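Local atomic coordinates of putative amidohydrolase (Unidentified, PDB entry 3MKV), a protein that probably acts as a zinc-dependent prolidase of the amidohydrolase superfamily, hydrolysing dipeptides that end in proline. Residues D281-E286 / D326-A331; P275-Y280 / S336-I341; I71-P76 / E288-P293. One frame throughout, in Å; residues are numbered along the deposited sequence.

Interaction 1 (D281-E286 / D326-A331). With ZN (zinc ion), chain I.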
ATOM      1  N   ASP A 281      17.116 -18.410 -38.656  1.00 64.09           N
ATOM      2  CA  ASP A 281      17.115 -18.100 -40.082  1.00 71.12           C
ATOM      3  C   ASP A 281      16.096 -17.017 -40.455  1.00 75.26           C
ATOM      4  O   ASP A 281      16.303 -16.259 -41.405  1.00 75.60           O
ATOM      5  CB  ASP A 281      16.853 -19.366 -40.902  1.00 72.37           C
ATOM      6  CG  ASP A 281      18.027 -20.332 -40.874  1.00 83.44           C
ATOM      7  OD1 ASP A 281      18.012 -21.310 -41.659  1.00 88.63           O
ATOM      8  OD2 ASP A 281      18.963 -20.113 -40.069  1.00 84.36           O
ATOM      9  N   ALA A 282      14.995 -16.956 -39.709  1.00 77.86           N
ATOM     10  CA  ALA A 282      13.925 -16.001 -39.987  1.00 78.63           C
ATOM     11  C   ALA A 282      14.183 -14.639 -39.358  1.00 81.14           C
ATOM     12  O   ALA A 282      13.876 -13.607 -39.955  1.00 85.74           O
ATOM     13  CB  ALA A 282      12.587 -16.549 -39.516  1.00 81.11           C
ATOM     14  N   LEU A 283      14.726 -14.630 -38.146  1.00 78.74           N
ATOM     15  CA  LEU A 283      15.044 -13.373 -37.486  1.00 76.94           C
ATOM     16  C   LEU A 283      16.024 -12.569 -38.335  1.00 77.84           C
ATOM     17  O   LEU A 283      15.922 -11.343 -38.436  1.00 76.80           O
ATOM     18  CB  LEU A 283      15.621 -13.624 -36.091  1.00 77.90           C
ATOM     19  CG  LEU A 283      14.637 -14.116 -35.024  1.00 78.77           C
ATOM     20  CD1 LEU A 283      15.362 -14.549 -33.761  1.00 71.22           C
ATOM     21  CD2 LEU A 283      13.593 -13.044 -34.718  1.00 78.95           C
ATOM     22  N   ALA A 284      16.966 -13.271 -38.955  1.00 79.07           N
ATOM     23  CA  ALA A 284      17.949 -12.633 -39.824  1.00 79.52           C
ATOM     24  C   ALA A 284      17.323 -12.139 -41.131  1.00 82.53           C
ATOM     25  O   ALA A 284      17.607 -11.031 -41.574  1.00 82.48           O
ATOM     26  CB  ALA A 284      19.103 -13.588 -40.108  1.00 78.28           C
ATOM     27  N   SER A 285      16.459 -12.958 -41.729  1.00 86.97           N
ATOM     28  CA  SER A 285      15.889 -12.679 -43.055  1.00 89.13           C
ATOM     29  C   SER A 285      14.850 -11.559 -43.089  1.00 88.38           C
ATOM     30  O   SER A 285      14.879 -10.702 -43.971  1.00 87.15           O
ATOM     31  CB  SER A 285      15.257 -13.948 -43.643  1.00 90.15           C
ATOM     32  OG  SER A 285      16.138 -15.054 -43.562  1.00 95.25           O
ATOM     33  N   GLU A 286      13.920 -11.579 -42.144  1.00 90.70           N
ATOM     34  CA  GLU A 286      12.758 -10.707 -42.222  1.00 94.19           C
ATOM     35  C   GLU A 286      12.404 -10.091 -40.877  1.00 94.25           C
ATOM     36  O   GLU A 286      11.353  -9.466 -40.736  1.00 96.50           O
ATOM     37  CB  GLU A 286      11.556 -11.487 -42.766  1.00 93.74           C
ATOM     38  CG  GLU A 286      11.005 -12.533 -41.799  1.00 94.96           C
ATOM     39  CD  GLU A 286      10.037 -13.503 -42.464  1.00 98.48           C
ATOM     40  OE1 GLU A 286      10.379 -14.036 -43.542  1.00101.75           O
ATOM     41  OE2 GLU A 286       8.940 -13.737 -41.908  1.00 97.07           O
ATOM     42  N   ASP A 326      10.001 -22.321 -32.424  1.00 48.95           N
ATOM     43  CA  ASP A 326      10.171 -21.039 -31.715  1.00 46.48           C
ATOM     44  C   ASP A 326      10.040 -19.811 -32.620  1.00 49.30           C
ATOM     45  O   ASP A 326      10.834 -18.875 -32.522  1.00 53.10           O
ATOM     46  CB  ASP A 326      11.522 -20.996 -30.985  1.00 46.40           C
ATOM     47  CG  ASP A 326      11.618 -19.853 -29.981  1.00 53.09           C
ATOM     48  OD1 ASP A 326      10.565 -19.375 -29.504  1.00 64.39           O
ATOM     49  OD2 ASP A 326      12.752 -19.428 -29.663  1.00 55.88           O
ATOM     50  N   LEU A 327       9.030 -19.802 -33.481  1.00 49.87           N
ATOM     51  CA  LEU A 327       8.841 -18.706 -34.435  1.00 46.66           C
ATOM     52  C   LEU A 327       7.910 -17.597 -33.917  1.00 48.35           C
ATOM     53  O   LEU A 327       7.046 -17.843 -33.070  1.00 52.64           O
ATOM     54  CB  LEU A 327       8.326 -19.263 -35.769  1.00 39.74           C
ATOM     55  CG  LEU A 327       9.318 -20.120 -36.574  1.00 45.21           C
ATOM     56  CD1 LEU A 327       8.617 -21.063 -37.534  1.00 42.95           C
ATOM     57  CD2 LEU A 327      10.334 -19.255 -37.321  1.00 45.10           C
ATOM     58  N   LEU A 328       8.071 -16.388 -34.459  1.00 53.00           N
ATOM     59  CA  LEU A 328       7.318 -15.214 -34.008  1.00 55.18           C
ATOM     60  C   LEU A 328       6.552 -14.547 -35.142  1.00 58.75           C
ATOM     61  O   LEU A 328       6.960 -14.607 -36.295  1.00 69.25           O
ATOM     62  CB  LEU A 328       8.260 -14.176 -33.382  1.00 56.21           C
ATOM     63  CG  LEU A 328       9.334 -14.671 -32.404  1.00 60.84           C
ATOM     64  CD1 LEU A 328      10.301 -13.559 -32.058  1.00 63.79           C
ATOM     65  CD2 LEU A 328       8.718 -15.260 -31.132  1.00 57.23           C
ATOM     66  N   GLY A 329       5.444 -13.898 -34.804  1.00 60.73           N
ATOM     67  CA  GLY A 329       4.707 -13.072 -35.759  1.00 59.86           C
ATOM     68  C   GLY A 329       4.415 -13.726 -37.096  1.00 62.02           C
ATOM     69  O   GLY A 329       3.816 -14.801 -37.162  1.00 64.01           O
ATOM     70  N   GLU A 330       4.835 -13.045 -38.144  1.00 62.85           N
ATOM     71  CA  GLU A 330       4.655 -13.441 -39.521  1.00 63.54           C
ATOM     72  C   GLU A 330       5.374 -14.729 -39.848  1.00 60.04           C
ATOM     73  O   GLU A 330       4.932 -15.499 -40.676  1.00 64.29           O
ATOM     74  CB  GLU A 330       5.149 -12.329 -40.435  1.00 63.59           C
ATOM     75  CG  GLU A 330       4.279 -11.087 -40.453  1.00 79.47           C
ATOM     76  CD  GLU A 330       4.570 -10.091 -39.328  1.00 89.42           C
ATOM     77  OE1 GLU A 330       5.320 -10.404 -38.383  1.00 77.70           O
ATOM     78  OE2 GLU A 330       4.030  -8.973 -39.401  1.00 92.99           O
ATOM     79  N   ALA A 331       6.520 -14.908 -39.218  1.00 55.19           N
ATOM     80  CA  ALA A 331       7.427 -16.030 -39.468  1.00 51.74           C
ATOM     81  C   ALA A 331       6.866 -17.369 -39.010  1.00 54.79           C
ATOM     82  O   ALA A 331       7.317 -18.429 -39.459  1.00 56.89           O
ATOM     83  CB  ALA A 331       8.745 -15.782 -38.796  1.00 53.56           C
TER
HETATM   84 ZN    ZN I 425      10.666 -19.661 -27.134  1.00 59.68          ZN

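Interaction 2 (P275-Y280 / S336-I341)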
ATOM      1  N   PRO A 275      16.311 -28.080 -30.208  1.00 53.34           N
ATOM      2  CA  PRO A 275      16.865 -27.066 -31.093  1.00 52.24           C
ATOM      3  C   PRO A 275      15.728 -26.351 -31.790  1.00 50.89           C
ATOM      4  O   PRO A 275      14.700 -26.967 -32.066  1.00 50.23           O
ATOM      5  CB  PRO A 275      17.668 -27.891 -32.120  1.00 54.27           C
ATOM      6  CG  PRO A 275      17.810 -29.273 -31.504  1.00 55.86           C
ATOM      7  CD  PRO A 275      16.566 -29.447 -30.695  1.00 52.63           C
ATOM      8  N   THR A 276      15.905 -25.071 -32.090  1.00 50.75           N
ATOM      9  CA  THR A 276      14.853 -24.312 -32.759  1.00 51.16           C
ATOM     10  C   THR A 276      15.428 -23.483 -33.909  1.00 54.28           C
ATOM     11  O   THR A 276      15.207 -22.270 -33.994  1.00 55.34           O
ATOM     12  CB  THR A 276      14.089 -23.423 -31.751  1.00 52.99           C
ATOM     13  OG1 THR A 276      15.002 -22.510 -31.114  1.00 60.31           O
ATOM     14  CG2 THR A 276      13.423 -24.290 -30.677  1.00 46.33           C
ATOM     15  N   LEU A 277      16.158 -24.165 -34.794  1.00 57.22           N
ATOM     16  CA  LEU A 277      16.966 -23.530 -35.861  1.00 56.62           C
ATOM     17  C   LEU A 277      16.220 -22.597 -36.822  1.00 50.52           C
ATOM     18  O   LEU A 277      16.731 -21.551 -37.211  1.00 54.30           O
ATOM     19  CB  LEU A 277      17.711 -24.601 -36.678  1.00 54.91           C
ATOM     20  CG  LEU A 277      18.577 -25.571 -35.877  1.00 52.55           C
ATOM     21  CD1 LEU A 277      19.255 -26.579 -36.781  1.00 56.14           C
ATOM     22  CD2 LEU A 277      19.608 -24.799 -35.069  1.00 51.20           C
ATOM     23  N   VAL A 278      15.022 -22.987 -37.221  1.00 53.24           N
ATOM     24  CA  VAL A 278      14.279 -22.225 -38.219  1.00 54.73           C
ATOM     25  C   VAL A 278      14.065 -20.771 -37.788  1.00 57.89           C
ATOM     26  O   VAL A 278      14.027 -19.857 -38.621  1.00 58.93           O
ATOM     27  CB  VAL A 278      12.920 -22.893 -38.523  1.00 52.81           C
ATOM     28  CG1 VAL A 278      12.068 -22.973 -37.252  1.00 48.51           C
ATOM     29  CG2 VAL A 278      12.202 -22.163 -39.654  1.00 39.56           C
ATOM     30  N   THR A 279      13.926 -20.558 -36.485  1.00 60.55           N
ATOM     31  CA  THR A 279      13.650 -19.226 -35.977  1.00 60.05           C
ATOM     32  C   THR A 279      14.810 -18.269 -36.213  1.00 58.28           C
ATOM     33  O   THR A 279      14.597 -17.099 -36.529  1.00 58.76           O
ATOM     34  CB  THR A 279      13.292 -19.236 -34.485  1.00 59.08           C
ATOM     35  OG1 THR A 279      12.898 -17.917 -34.091  1.00 59.48           O
ATOM     36  CG2 THR A 279      14.480 -19.679 -33.647  1.00 62.77           C
ATOM     37  N   TYR A 280      16.034 -18.760 -36.069  1.00 59.13           N
ATOM     38  CA  TYR A 280      17.203 -17.904 -36.278  1.00 62.93           C
ATOM     39  C   TYR A 280      17.347 -17.476 -37.739  1.00 64.88           C
ATOM     40  O   TYR A 280      17.634 -16.310 -38.026  1.00 66.54           O
ATOM     41  CB  TYR A 280      18.463 -18.572 -35.723  1.00 59.29           C
ATOM     42  CG  TYR A 280      18.225 -19.035 -34.307  1.00 59.96           C
ATOM     43  CD1 TYR A 280      17.846 -18.127 -33.331  1.00 58.87           C
ATOM     44  CD2 TYR A 280      18.339 -20.376 -33.948  1.00 56.66           C
ATOM     45  CE1 TYR A 280      17.601 -18.524 -32.032  1.00 56.14           C
ATOM     46  CE2 TYR A 280      18.092 -20.788 -32.641  1.00 56.13           C
ATOM     47  CZ  TYR A 280      17.721 -19.846 -31.691  1.00 59.44           C
ATOM     48  OH  TYR A 280      17.460 -20.203 -30.388  1.00 61.39           O
ATOM     49  N   SER A 336       7.171 -25.545 -40.760  1.00 52.45           N
ATOM     50  CA  SER A 336       7.556 -26.789 -41.433  1.00 54.21           C
ATOM     51  C   SER A 336       8.978 -26.787 -42.018  1.00 53.41           C
ATOM     52  O   SER A 336       9.527 -27.842 -42.329  1.00 49.25           O
ATOM     53  CB  SER A 336       6.552 -27.142 -42.515  1.00 52.52           C
ATOM     54  OG  SER A 336       5.276 -27.295 -41.947  1.00 60.14           O
ATOM     55  N   ASP A 337       9.580 -25.613 -42.159  1.00 52.57           N
ATOM     56  CA  ASP A 337      10.934 -25.549 -42.696  1.00 56.61           C
ATOM     57  C   ASP A 337      11.969 -26.138 -41.752  1.00 57.02           C
ATOM     58  O   ASP A 337      13.116 -26.338 -42.140  1.00 55.74           O
ATOM     59  CB  ASP A 337      11.315 -24.119 -43.053  1.00 55.28           C
ATOM     60  CG  ASP A 337      10.756 -23.692 -44.382  1.00 64.54           C
ATOM     61  OD1 ASP A 337       9.583 -24.013 -44.676  1.00 68.42           O
ATOM     62  OD2 ASP A 337      11.495 -23.037 -45.141  1.00 80.22           O
ATOM     63  N   GLU A 338      11.575 -26.410 -40.512  1.00 54.99           N
ATOM     64  CA  GLU A 338      12.528 -26.962 -39.555  1.00 57.19           C
ATOM     65  C   GLU A 338      12.892 -28.396 -39.935  1.00 54.83           C
ATOM     66  O   GLU A 338      13.914 -28.919 -39.496  1.00 53.88           O
ATOM     67  CB  GLU A 338      11.995 -26.875 -38.117  1.00 59.37           C
ATOM     68  CG  GLU A 338      12.905 -27.487 -37.038  1.00 60.59           C
ATOM     69  CD  GLU A 338      14.095 -26.602 -36.663  1.00 61.41           C
ATOM     70  OE1 GLU A 338      14.893 -27.023 -35.787  1.00 47.72           O
ATOM     71  OE2 GLU A 338      14.230 -25.493 -37.239  1.00 55.74           O
ATOM     72  N   PHE A 339      12.050 -29.025 -40.751  1.00 56.22           N
ATOM     73  CA  PHE A 339      12.333 -30.368 -41.261  1.00 55.82           C
ATOM     74  C   PHE A 339      13.440 -30.296 -42.304  1.00 58.27           C
ATOM     75  O   PHE A 339      14.451 -30.999 -42.213  1.00 57.65           O
ATOM     76  CB  PHE A 339      11.081 -30.997 -41.877  1.00 54.04           C
ATOM     77  CG  PHE A 339      10.030 -31.368 -40.873  1.00 50.06           C
ATOM     78  CD1 PHE A 339      10.285 -32.338 -39.910  1.00 52.18           C
ATOM     79  CD2 PHE A 339       8.776 -30.759 -40.898  1.00 53.46           C
ATOM     80  CE1 PHE A 339       9.314 -32.689 -38.968  1.00 54.45           C
ATOM     81  CE2 PHE A 339       7.786 -31.104 -39.962  1.00 36.18           C
ATOM     82  CZ  PHE A 339       8.058 -32.065 -38.995  1.00 53.20           C
ATOM     83  N   ARG A 340      13.242 -29.423 -43.286  1.00 63.34           N
ATOM     84  CA  ARG A 340      14.241 -29.150 -44.312  1.00 63.58           C
ATOM     85  C   ARG A 340      15.606 -28.843 -43.697  1.00 64.01           C
ATOM     86  O   ARG A 340      16.624 -29.431 -44.079  1.00 67.42           O
ATOM     87  CB  ARG A 340      13.793 -27.961 -45.167  1.00 67.40           C
ATOM     88  CG  ARG A 340      14.489 -27.861 -46.518  1.00 73.23           C
ATOM     89  CD  ARG A 340      14.412 -26.450 -47.101  1.00 79.74           C
ATOM     90  NE  ARG A 340      15.390 -25.544 -46.497  1.00 87.97           N
ATOM     91  CZ  ARG A 340      15.082 -24.395 -45.899  1.00 89.48           C
ATOM     92  NH1 ARG A 340      13.818 -23.999 -45.834  1.00 85.21           N
ATOM     93  NH2 ARG A 340      16.040 -23.637 -45.371  1.00 83.61           N
ATOM     94  N   ILE A 341      15.625 -27.910 -42.753  1.00 60.16           N
ATOM     95  CA  ILE A 341      16.874 -27.468 -42.148  1.00 57.54           C
ATOM     96  C   ILE A 341      17.600 -28.609 -41.432  1.00 60.29           C
ATOM     97  O   ILE A 341      18.781 -28.860 -41.690  1.00 63.81           O
ATOM     98  CB  ILE A 341      16.637 -26.297 -41.186  1.00 58.26           C
ATOM     99  CG1 ILE A 341      16.135 -25.074 -41.960  1.00 55.17           C
ATOM    100  CG2 ILE A 341      17.907 -25.968 -40.426  1.00 61.75           C
ATOM    101  CD1 ILE A 341      15.795 -23.892 -41.088  1.00 56.65           C
TER
HETATM  102  O   HOH W   1      14.438 -28.756 -33.869  1.00 52.34           O

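Interaction 3 (I71-P76 / E288-P293)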
ATOM      1  N   ILE A  71       2.277 -13.044 -31.471  1.00 54.66           N
ATOM      2  CA  ILE A  71       1.581 -12.621 -32.683  1.00 53.23           C
ATOM      3  C   ILE A  71       2.369 -11.588 -33.480  1.00 54.04           C
ATOM      4  O   ILE A  71       1.987 -11.243 -34.602  1.00 53.74           O
ATOM      5  CB  ILE A  71       0.174 -12.054 -32.374  1.00 52.70           C
ATOM      6  CG1 ILE A  71       0.268 -10.815 -31.476  1.00 51.29           C
ATOM      7  CG2 ILE A  71      -0.716 -13.106 -31.728  1.00 43.03           C
ATOM      8  CD1 ILE A  71      -1.054 -10.052 -31.363  1.00 53.33           C
ATOM      9  N   GLU A  72       3.458 -11.086 -32.898  1.00 51.49           N
ATOM     10  CA  GLU A  72       4.419 -10.289 -33.658  1.00 58.63           C
ATOM     11  C   GLU A  72       5.845 -10.407 -33.135  1.00 57.77           C
ATOM     12  O   GLU A  72       6.075 -10.990 -32.076  1.00 54.97           O
ATOM     13  CB  GLU A  72       3.994  -8.816 -33.791  1.00 59.20           C
ATOM     14  CG  GLU A  72       2.877  -8.347 -32.872  1.00 69.69           C
ATOM     15  CD  GLU A  72       2.638  -6.842 -32.985  1.00 75.43           C
ATOM     16  OE1 GLU A  72       1.464  -6.412 -33.106  1.00 77.48           O
ATOM     17  OE2 GLU A  72       3.638  -6.086 -32.965  1.00 90.94           O
ATOM     18  N   PHE A  73       6.796  -9.861 -33.895  1.00 58.78           N
ATOM     19  CA  PHE A  73       8.220  -9.889 -33.538  1.00 62.14           C
ATOM     20  C   PHE A  73       8.582  -9.073 -32.282  1.00 61.87           C
ATOM     21  O   PHE A  73       9.567  -9.373 -31.609  1.00 63.37           O
ATOM     22  CB  PHE A  73       9.082  -9.417 -34.719  1.00 66.91           C
ATOM     23  CG  PHE A  73       9.257 -10.452 -35.807  1.00 75.13           C
ATOM     24  CD1 PHE A  73       8.435 -10.454 -36.929  1.00 78.90           C
ATOM     25  CD2 PHE A  73      10.253 -11.422 -35.714  1.00 79.04           C
ATOM     26  CE1 PHE A  73       8.598 -11.406 -37.931  1.00 74.01           C
ATOM     27  CE2 PHE A  73      10.421 -12.377 -36.716  1.00 73.92           C
ATOM     28  CZ  PHE A  73       9.595 -12.363 -37.822  1.00 69.18           C
ATOM     29  N   ASN A  74       7.803  -8.042 -31.974  1.00 55.62           N
ATOM     30  CA  ASN A  74       8.068  -7.213 -30.802  1.00 54.22           C
ATOM     31  C   ASN A  74       7.242  -7.664 -29.584  1.00 54.48           C
ATOM     32  O   ASN A  74       6.084  -7.267 -29.402  1.00 55.04           O
ATOM     33  CB  ASN A  74       7.819  -5.734 -31.127  1.00 57.49           C
ATOM     34  CG  ASN A  74       8.150  -4.808 -29.964  1.00 60.29           C
ATOM     35  OD1 ASN A  74       8.522  -5.254 -28.875  1.00 69.27           O
ATOM     36  ND2 ASN A  74       8.004  -3.505 -30.191  1.00 50.88           N
ATOM     37  N   LEU A  75       7.861  -8.488 -28.748  1.00 50.96           N
ATOM     38  CA  LEU A  75       7.166  -9.155 -27.662  1.00 50.30           C
ATOM     39  C   LEU A  75       6.771  -8.201 -26.536  1.00 54.52           C
ATOM     40  O   LEU A  75       5.660  -8.280 -26.013  1.00 51.27           O
ATOM     41  CB  LEU A  75       8.019 -10.310 -27.141  1.00 48.46           C
ATOM     42  CG  LEU A  75       8.326 -11.345 -28.235  1.00 50.78           C
ATOM     43  CD1 LEU A  75       9.162 -12.497 -27.696  1.00 48.95           C
ATOM     44  CD2 LEU A  75       7.036 -11.863 -28.847  1.00 42.72           C
ATOM     45  N   PRO A  76       7.673  -7.279 -26.167  1.00 55.84           N
ATOM     46  CA  PRO A  76       7.287  -6.318 -25.150  1.00 53.95           C
ATOM     47  C   PRO A  76       6.032  -5.587 -25.585  1.00 53.37           C
ATOM     48  O   PRO A  76       5.140  -5.342 -24.769  1.00 55.98           O
ATOM     49  CB  PRO A  76       8.474  -5.352 -25.107  1.00 53.63           C
ATOM     50  CG  PRO A  76       9.634  -6.164 -25.583  1.00 52.45           C
ATOM     51  CD  PRO A  76       9.049  -7.060 -26.649  1.00 56.37           C
ATOM     52  N   GLU A 288      13.717  -7.502 -39.129  1.00 93.92           N
ATOM     53  CA  GLU A 288      13.672  -6.043 -39.086  1.00 96.08           C
ATOM     54  C   GLU A 288      12.534  -5.453 -39.911  1.00 96.27           C
ATOM     55  O   GLU A 288      11.948  -4.435 -39.533  1.00 94.23           O
ATOM     56  CB  GLU A 288      14.996  -5.458 -39.566  1.00 95.93           C
ATOM     57  CG  GLU A 288      15.013  -3.948 -39.559  1.00 98.18           C
ATOM     58  CD  GLU A 288      16.210  -3.396 -40.292  1.00103.40           C
ATOM     59  OE1 GLU A 288      16.350  -2.154 -40.359  1.00102.11           O
ATOM     60  OE2 GLU A 288      17.013  -4.209 -40.802  1.00103.94           O
ATOM     61  N   LYS A 289      12.240  -6.086 -41.043  1.00 96.63           N
ATOM     62  CA  LYS A 289      11.155  -5.652 -41.918  1.00 96.64           C
ATOM     63  C   LYS A 289       9.800  -5.664 -41.213  1.00 96.35           C
ATOM     64  O   LYS A 289       8.957  -4.798 -41.448  1.00 94.13           O
ATOM     65  CB  LYS A 289      11.091  -6.540 -43.161  1.00 99.09           C
ATOM     66  CG  LYS A 289       9.816  -6.374 -43.976  1.00102.81           C
ATOM     67  CD  LYS A 289       9.964  -6.994 -45.359  1.00110.39           C
ATOM     68  CE  LYS A 289       9.002  -6.353 -46.353  1.00112.61           C
ATOM     69  NZ  LYS A 289       9.493  -6.470 -47.755  1.00107.42           N
ATOM     70  N   TYR A 290       9.588  -6.654 -40.354  1.00 96.94           N
ATOM     71  CA  TYR A 290       8.306  -6.790 -39.671  1.00 97.09           C
ATOM     72  C   TYR A 290       8.332  -6.235 -38.251  1.00 95.47           C
ATOM     73  O   TYR A 290       7.402  -6.453 -37.476  1.00 95.76           O
ATOM     74  CB  TYR A 290       7.821  -8.241 -39.695  1.00 98.47           C
ATOM     75  CG  TYR A 290       7.388  -8.702 -41.071  1.00 99.22           C
ATOM     76  CD1 TYR A 290       6.278  -8.141 -41.697  1.00102.70           C
ATOM     77  CD2 TYR A 290       8.088  -9.695 -41.745  1.00 99.30           C
ATOM     78  CE1 TYR A 290       5.878  -8.560 -42.956  1.00103.98           C
ATOM     79  CE2 TYR A 290       7.697 -10.120 -43.003  1.00103.45           C
ATOM     80  CZ  TYR A 290       6.592  -9.549 -43.603  1.00102.26           C
ATOM     81  OH  TYR A 290       6.206  -9.972 -44.852  1.00 97.86           O
ATOM     82  N   GLY A 291       9.403  -5.520 -37.919  1.00 93.21           N
ATOM     83  CA  GLY A 291       9.434  -4.705 -36.709  1.00 91.14           C
ATOM     84  C   GLY A 291      10.102  -5.309 -35.490  1.00 89.48           C
ATOM     85  O   GLY A 291       9.655  -5.095 -34.358  1.00 84.28           O
ATOM     86  N   LEU A 292      11.174  -6.062 -35.708  1.00 89.25           N
ATOM     87  CA  LEU A 292      11.959  -6.570 -34.589  1.00 87.92           C
ATOM     88  C   LEU A 292      12.911  -5.462 -34.145  1.00 88.63           C
ATOM     89  O   LEU A 292      13.600  -4.863 -34.975  1.00 88.58           O
ATOM     90  CB  LEU A 292      12.728  -7.842 -34.976  1.00 86.61           C
ATOM     91  CG  LEU A 292      13.467  -8.628 -33.882  1.00 84.41           C
ATOM     92  CD1 LEU A 292      12.518  -9.437 -33.011  1.00 79.60           C
ATOM     93  CD2 LEU A 292      14.512  -9.541 -34.500  1.00 85.47           C
ATOM     94  N   PRO A 293      12.918  -5.159 -32.837  1.00 89.07           N
ATOM     95  CA  PRO A 293      13.793  -4.139 -32.258  1.00 87.98           C
ATOM     96  C   PRO A 293      15.268  -4.355 -32.607  1.00 88.16           C
ATOM     97  O   PRO A 293      15.734  -5.499 -32.645  1.00 85.62           O
ATOM     98  CB  PRO A 293      13.560  -4.298 -30.752  1.00 87.00           C
ATOM     99  CG  PRO A 293      12.171  -4.848 -30.651  1.00 84.60           C
ATOM    100  CD  PRO A 293      12.044  -5.779 -31.822  1.00 88.27           C
TER
HETATM  101  O   HOH W   2       6.807  -6.646 -34.654  1.00 65.12           O

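Interaction 1 (D281-E286 / D326-A331)
A282 meets A331 and L327 through its methyl group. CB of A282 sits 4.0 Å from CB of A331, methyl against methyl. The same A282 CB lies 4.1 Å from CD2 of L327, so it meets the loop at two places. L327 has CG anti to its carbonyl carbon (chi1 -69°), and CD2 is the branch that reaches the helix. Next to it, L283 and L328 meet by their branch ends. CD2 of L283 and CD1 of L328 are 4.3 Å apart, which is loose van der Waals contact.

One carboxylate also lies against the loop. E286 places CG between its backbone N and carbonyl carbon (chi1 70°), and the chain runs extended from there. This brings OE2 of E286 within 3.7 Å of CB of A331. The touch is van der Waals only. E286 OE1 has a long, weak ion pair with R333. OE2 of E286 and OE1 of E330 stand 6.1 Å apart, so these like charges are not in contact.

Metal binding belongs to the start of the same loop. D326 does not touch helix segment 281-286, but its OD1 binds a zinc ion at 2.4 Å. H65, H67 and the carboxylated K193 complete that site. D326 probably corresponds to the metal-binding aspartate at the C-terminal end of the eighth barrel strand in relatives of this superfamily. The zinc ligand and the helix-packing leucines therefore share one short run of chain.

The contact is buried. Helix 277-286 presents one flank to the loop between helices 307-317 and 337-343. Its earlier turn also holds the loop, since T279 OG1 hydrogen-bonds to D326 O. Helix 300-304 packs on L283 and A284.

Interaction 2 (P275-Y280 / S336-I341)
The E338 carboxylate takes two backbone N-H groups at the start of helix 277-286. The shorter bond runs from V278 N to E338 OE2, at 2.6 Å. It meets the oxygen nearly end-on, with an N-H...O angle of 142°. The other runs from L277 N to E338 OE1 at 3.3 Å. It uses the syn side of OE1 and comes 23° out of the carboxylate plane. Being longer, it is probably the weaker of the two. E338 reaches both because CG stands anti to the backbone N and the chain then bends at chi2 (77°).

A water extends the pattern. It lies 2.6 Å from E338 OE1 and also hydrogen-bonds to P275 O. The carboxylate is thus tied to the turn just before the helix as well as to its first residues.

Packing surrounds this polar centre. CB and CG1 of V278 lie against E338 OE2. On the next turn of helix 337-343, I341 sets CD1 3.6 Å from CA of V278. Its other branch, CG2, meets CD1 of L277 at 3.9 Å. CG2 of V278 touches CB of D337 at 4.0 Å. D337 turns its carboxylate elsewhere, to a salt bridge with R340. I311 and L308 of helix 307-317 cover L277 and I341.

A carboxylate from one helix therefore serves the N-terminal end of another. Its negative charge is probably eased there by the helix dipole and the two N-H groups. This would make the ionised form of E338 acceptable in buried surroundings.

Interaction 3 (I71-P76 / E288-P293)
F73 and Y290 cross obliquely, and CB of Y290 makes the closest touch, 3.6 Å from CD1 of F73. CE1 of F73 also comes near the Y290 ring, at a slant. L292 comes to the phenyl ring from another direction. Its CD1 lies at the ring edge, near the plane, 4.0 Å from CD2 of F73. That methyl also packs 3.8 Å from CB of F73 and touches the F73 carbonyl oxygen. F73 and L292 cross at about a right angle.

N74 and P293 form a second, smaller crossing, also near a right angle. With CG anti to the backbone N (chi1 -177°), N74 sets its amide beside the proline ring. CG of P293 is 4.1 Å from OD1 of N74. That oxygen caps the following helix by accepting from R77 N.

Water bridges the backbones. It donates to Y290 O at 2.9 Å, with weaker bonds to N74 N and G291 O.

The contact joins two loops, probably on the metal-binding end of the barrel. One leads into helix 75-78. The other connects helix 277-286 to helix 294-297, with a type I turn from E288 to G291. L283 of helix 277-286 packs against both F73 and L292.

Helix 277-286 ties the first two contacts together. Interaction 2 holds its N-terminal end, interaction 1 its later turns. Both are buried, yet they differ in chemistry. Interaction 2 is built on a carboxylate bonded to backbone N-H groups, while interaction 1 is largely apolar and carries a zinc ligand at its edge. Interaction 3 is only partly buried. It packs aliphatic carbons round a phenyl ring and adds a water bridge. It adjoins interaction 1: E330 packs on F73 and Y290, and L283 on L292. Interactions 2 and 3 do not touch, with centres about 19 Å apart. Interaction 1 lies between them in contact with both.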